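Local coordinates for iron Transport-associated domain protein (Bacillus anthracis, PDB 4H8Q) that binds heme through a NEAT domain and, as part of a secreted hemophore of the anthrax bacillus, probably extracts it from methemoglobin for iron uptake, at residues 112-115 with 116-120. The protein carries 1 engineered substitution. Sequence-based numbering, arbitrary orientation.
Sequences MNYH and HFYDV. With ZN (zinc ion), chain C; HEM (protoporphyrin IX containing Fe), chain B.
The heme pocket of this NEAT domain takes its iron ligand from Y114, and Y118, four residues further along the same strand, holds that ligand by its oxygen. Y114 OH lies 2.1 Å from the heme FE and accepts a hydrogen bond of 2.6 Å from Y118 OH. The bond probably stabilises negative charge on the iron-bound oxygen and so tempers its donation to the iron; it also limits swinging of the Y114 ring. With CG anti to the backbone N (chi1 -175°), Y114 brings OH to the iron nearly perpendicular to the porphyrin; the ring bends away at the oxygen, one face turned to HEM C4B. Y118 instead lies flat against the porphyrin, its ring centre over HEM C3D at a height of 3.3 Å, and meets Y114 OH with its edge. The paired tyrosines, i and i+4 on one strand, are the YxxxY heme-binding motif of NEAT domains, carried here on the second strand of the hairpin 101-109/114-125 in an immunoglobulin-like beta fold. At the hairpin turn, N113 and Y114 together face I109 in a G1 beta bulge; beyond it, backbone hydrogen bonds of H116 with V107 and of Y118 with V105 tie the strand to 101-109. On the Y114 face opposite the heme, toward its rim, sits H116: its CD2 is 3.6 Å from Y114 CE1, the ring planes inclined at 54°. H116 ND1 binds a zinc ion at 2.1 Å, with a water at 2.4 Å as further ligand. Two residues beyond Y118, V120 CG1 touches the heme methyl CMD at 3.6 Å.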
ATOM      1  N   MET A 112      19.251  12.555   5.868  1.00 25.38           N
ATOM      2  CA  MET A 112      19.469  11.722   7.046  1.00 24.82           C
ATOM      3  C   MET A 112      20.270  10.475   6.692  1.00 24.35           C
ATOM      4  O   MET A 112      20.361   9.540   7.485  1.00 25.74           O
ATOM      5  CB  MET A 112      18.138  11.327   7.685  1.00 27.76           C
ATOM      6  CG  MET A 112      17.275  12.503   8.135  1.00 32.47           C
ATOM      7  SD  MET A 112      15.631  11.959   8.639  1.00 36.21           S
ATOM      8  CE  MET A 112      14.716  13.495   8.440  1.00 31.58           C
ATOM      9  N   ASN A 113      20.837  10.476   5.493  1.00 26.30           N
ATOM     10  CA  ASN A 113      21.541   9.307   4.973  1.00 29.54           C
ATOM     11  C   ASN A 113      20.781   8.013   5.248  1.00 27.46           C
ATOM     12  O   ASN A 113      21.301   7.059   5.847  1.00 26.33           O
ATOM     13  CB  ASN A 113      22.958   9.212   5.533  1.00 33.05           C
ATOM     14  CG  ASN A 113      23.796   8.206   4.778  1.00 39.71           C
ATOM     15  OD1 ASN A 113      23.687   8.092   3.550  1.00 36.24           O
ATOM     16  ND2 ASN A 113      24.613   7.448   5.501  1.00 41.67           N
ATOM     17  N   TYR A 114      19.525   7.996   4.822  1.00 21.20           N
ATOM     18  CA  TYR A 114      18.693   6.815   4.965  1.00 19.67           C
ATOM     19  C   TYR A 114      18.288   6.352   3.578  1.00 22.47           C
ATOM     20  O   TYR A 114      17.480   6.988   2.912  1.00 20.41           O
ATOM     21  CB  TYR A 114      17.455   7.142   5.801  1.00 19.06           C
ATOM     22  CG  TYR A 114      16.568   5.959   6.133  1.00 18.44           C
ATOM     23  CD1 TYR A 114      16.855   5.125   7.211  1.00 20.44           C
ATOM     24  CD2 TYR A 114      15.423   5.694   5.386  1.00 19.93           C
ATOM     25  CE1 TYR A 114      16.033   4.053   7.530  1.00 19.73           C
ATOM     26  CE2 TYR A 114      14.593   4.631   5.700  1.00 21.67           C
ATOM     27  CZ  TYR A 114      14.905   3.807   6.764  1.00 19.29           C
ATOM     28  OH  TYR A 114      14.066   2.758   7.068  1.00 20.61           O
ATOM     29  N   HIS A 115      18.872   5.253   3.130  1.00 20.32           N
ATOM     30  CA  HIS A 115      18.608   4.756   1.789  1.00 19.90           C
ATOM     31  C   HIS A 115      18.510   3.261   1.885  1.00 20.27           C
ATOM     32  O   HIS A 115      19.534   2.577   2.004  1.00 20.64           O
ATOM     33  CB  HIS A 115      19.745   5.131   0.852  1.00 21.38           C
ATOM     34  CG  HIS A 115      19.999   6.598   0.776  1.00 23.17           C
ATOM     35  ND1 HIS A 115      19.262   7.443  -0.029  1.00 21.82           N
ATOM     36  CD2 HIS A 115      20.903   7.383   1.410  1.00 23.95           C
ATOM     37  CE1 HIS A 115      19.709   8.677   0.102  1.00 26.41           C
ATOM     38  NE2 HIS A 115      20.704   8.669   0.978  1.00 25.66           N
ATOM     39  N   HIS A 116      17.284   2.752   1.862  1.00 19.40           N
ATOM     40  CA  HIS A 116      17.059   1.330   2.035  1.00 16.81           C
ATOM     41  C   HIS A 116      15.933   0.855   1.156  1.00 20.22           C
ATOM     42  O   HIS A 116      15.118   1.655   0.697  1.00 20.14           O
ATOM     43  CB  HIS A 116      16.676   1.029   3.475  1.00 17.96           C
ATOM     44  CG  HIS A 116      17.778   1.292   4.448  1.00 21.06           C
ATOM     45  ND1 HIS A 116      18.718   0.346   4.774  1.00 23.68           N
ATOM     46  CD2 HIS A 116      18.110   2.413   5.135  1.00 22.71           C
ATOM     47  CE1 HIS A 116      19.582   0.863   5.634  1.00 22.33           C
ATOM     48  NE2 HIS A 116      19.235   2.114   5.867  1.00 23.84           N
ATOM     49  N   PHE A 117      15.884  -0.450   0.926  1.00 17.97           N
ATOM     50  CA  PHE A 117      14.646  -1.033   0.411  1.00 17.49           C
ATOM     51  C   PHE A 117      14.249  -2.263   1.229  1.00 18.19           C
ATOM     52  O   PHE A 117      15.093  -2.891   1.881  1.00 19.88           O
ATOM     53  CB  PHE A 117      14.699  -1.288  -1.103  1.00 20.33           C
ATOM     54  CG  PHE A 117      15.878  -2.097  -1.558  1.00 20.34           C
ATOM     55  CD1 PHE A 117      15.908  -3.470  -1.372  1.00 22.25           C
ATOM     56  CD2 PHE A 117      16.922  -1.485  -2.224  1.00 20.40           C
ATOM     57  CE1 PHE A 117      16.998  -4.218  -1.821  1.00 23.72           C
ATOM     58  CE2 PHE A 117      18.001  -2.225  -2.679  1.00 23.20           C
ATOM     59  CZ  PHE A 117      18.035  -3.590  -2.474  1.00 21.40           C
ATOM     60  N   TYR A 118      12.957  -2.563   1.250  1.00 17.91           N
ATOM     61  CA  TYR A 118      12.424  -3.570   2.153  1.00 17.23           C
ATOM     62  C   TYR A 118      11.308  -4.344   1.497  1.00 19.39           C
ATOM     63  O   TYR A 118      10.620  -3.838   0.602  1.00 20.18           O
ATOM     64  CB  TYR A 118      11.804  -2.917   3.389  1.00 16.85           C
ATOM     65  CG  TYR A 118      12.700  -2.020   4.200  1.00 17.06           C
ATOM     66  CD1 TYR A 118      13.596  -2.556   5.113  1.00 20.25           C
ATOM     67  CD2 TYR A 118      12.626  -0.641   4.082  1.00 16.36           C
ATOM     68  CE1 TYR A 118      14.415  -1.744   5.868  1.00 21.87           C
ATOM     69  CE2 TYR A 118      13.452   0.188   4.842  1.00 18.27           C
ATOM     70  CZ  TYR A 118      14.327  -0.377   5.739  1.00 20.02           C
ATOM     71  OH  TYR A 118      15.146   0.432   6.495  1.00 19.96           O
ATOM     72  N   ASP A 119      11.116  -5.569   1.975  1.00 17.52           N
ATOM     73  CA  ASP A 119       9.891  -6.306   1.748  1.00 16.82           C
ATOM     74  C   ASP A 119       8.929  -6.071   2.914  1.00 20.61           C
ATOM     75  O   ASP A 119       9.351  -5.962   4.061  1.00 18.77           O
ATOM     76  CB  ASP A 119      10.206  -7.802   1.629  1.00 18.72           C
ATOM     77  CG  ASP A 119      11.042  -8.127   0.405  1.00 28.99           C
ATOM     78  OD1 ASP A 119      12.123  -8.730   0.556  1.00 37.27           O
ATOM     79  OD2 ASP A 119      10.614  -7.798  -0.713  1.00 33.46           O
ATOM     80  N   VAL A 120       7.637  -5.963   2.627  1.00 16.90           N
ATOM     81  CA  VAL A 120       6.623  -5.925   3.671  1.00 15.99           C
ATOM     82  C   VAL A 120       5.409  -6.715   3.209  1.00 19.74           C
ATOM     83  O   VAL A 120       5.310  -7.090   2.030  1.00 21.60           O
ATOM     84  CB  VAL A 120       6.153  -4.487   3.962  1.00 18.49           C
ATOM     85  CG1 VAL A 120       7.279  -3.656   4.530  1.00 19.29           C
ATOM     86  CG2 VAL A 120       5.613  -3.841   2.674  1.00 17.87           C
TER
HETATM   87 ZN    ZN C 202      18.896  -1.602   3.982  1.00 23.34          ZN
HETATM   88  CHA HEM B 201      13.305  -0.381   9.378  1.00 23.25           C
HETATM   89  CHB HEM B 201      14.335   4.050  11.070  1.00 22.75           C
HETATM   90  CHC HEM B 201      11.590   6.076   7.598  1.00 22.11           C
HETATM   91  CHD HEM B 201      10.080   1.650   6.270  1.00 20.78           C
HETATM   92  C1A HEM B 201      13.824   0.644  10.123  1.00 21.03           C
HETATM   93  C2A HEM B 201      14.733   0.504  11.246  1.00 20.33           C
HETATM   94  C3A HEM B 201      15.001   1.731  11.704  1.00 20.30           C
HETATM   95  C4A HEM B 201      14.293   2.690  10.889  1.00 22.42           C
HETATM   96  CMA HEM B 201      15.918   2.097  12.891  1.00 21.90           C
HETATM   97  CAA HEM B 201      15.263  -0.839  11.813  1.00 22.49           C
HETATM   98  CBA HEM B 201      14.117  -1.591  12.491  1.00 31.07           C
HETATM   99  CGA HEM B 201      13.495  -0.796  13.619  1.00 35.96           C
HETATM  100  O1A HEM B 201      14.246  -0.217  14.443  1.00 39.74           O
HETATM  101  O2A HEM B 201      12.241  -0.746  13.727  1.00 36.76           O
HETATM  102  C1B HEM B 201      13.664   4.969  10.295  1.00 21.91           C
HETATM  103  C2B HEM B 201      13.659   6.395  10.519  1.00 21.13           C
HETATM  104  C3B HEM B 201      12.909   6.960   9.576  1.00 20.98           C
HETATM  105  C4B HEM B 201      12.407   5.913   8.702  1.00 21.95           C
HETATM  106  CMB HEM B 201      14.382   7.125  11.676  1.00 20.16           C
HETATM  107  CAB HEM B 201      12.647   8.477   9.460  1.00 24.12           C
HETATM  108  CBB HEM B 201      11.780   8.937   8.563  1.00 34.63           C
HETATM  109  C1C HEM B 201      10.916   5.057   6.954  1.00 21.06           C
HETATM  110  C2C HEM B 201       9.920   5.219   5.910  1.00 19.01           C
HETATM  111  C3C HEM B 201       9.503   4.003   5.537  1.00 18.40           C
HETATM  112  C4C HEM B 201      10.219   3.017   6.334  1.00 19.28           C
HETATM  113  CMC HEM B 201       9.451   6.577   5.329  1.00 22.61           C
HETATM  114  CAC HEM B 201       8.449   3.694   4.454  1.00 21.28           C
HETATM  115  CBC HEM B 201       8.252   2.430   4.079  1.00 31.07           C
HETATM  116  C1D HEM B 201      10.821   0.733   6.977  1.00 18.92           C
HETATM  117  C2D HEM B 201      10.688  -0.690   6.804  1.00 19.12           C
HETATM  118  C3D HEM B 201      11.678  -1.322   7.761  1.00 19.93           C
HETATM  119  C4D HEM B 201      12.328  -0.220   8.426  1.00 19.35           C
HETATM  120  CMD HEM B 201       9.734  -1.424   5.852  1.00 16.31           C
HETATM  121  CAD HEM B 201      11.939  -2.825   7.964  1.00 18.56           C
HETATM  122  CBD HEM B 201      11.318  -3.285   9.275  1.00 20.52           C
HETATM  123  CGD HEM B 201       9.838  -3.031   9.310  1.00 22.70           C
HETATM  124  O1D HEM B 201       9.101  -3.433   8.360  1.00 18.31           O
HETATM  125  O2D HEM B 201       9.386  -2.432  10.320  1.00 19.99           O
HETATM  126  NA  HEM B 201      13.579   1.985   9.933  1.00 17.31           N
HETATM  127  NB  HEM B 201      12.889   4.706   9.176  1.00 18.61           N
HETATM  128  NC  HEM B 201      11.058   3.702   7.188  1.00 17.08           N
HETATM  129  ND  HEM B 201      11.799   0.979   7.942  1.00 18.38           N
HETATM  130 FE   HEM B 201      12.508   2.839   8.409  1.00 20.52          FE
HETATM  131  O   HOH W   1      20.516  -2.204   5.586  1.00 30.08           O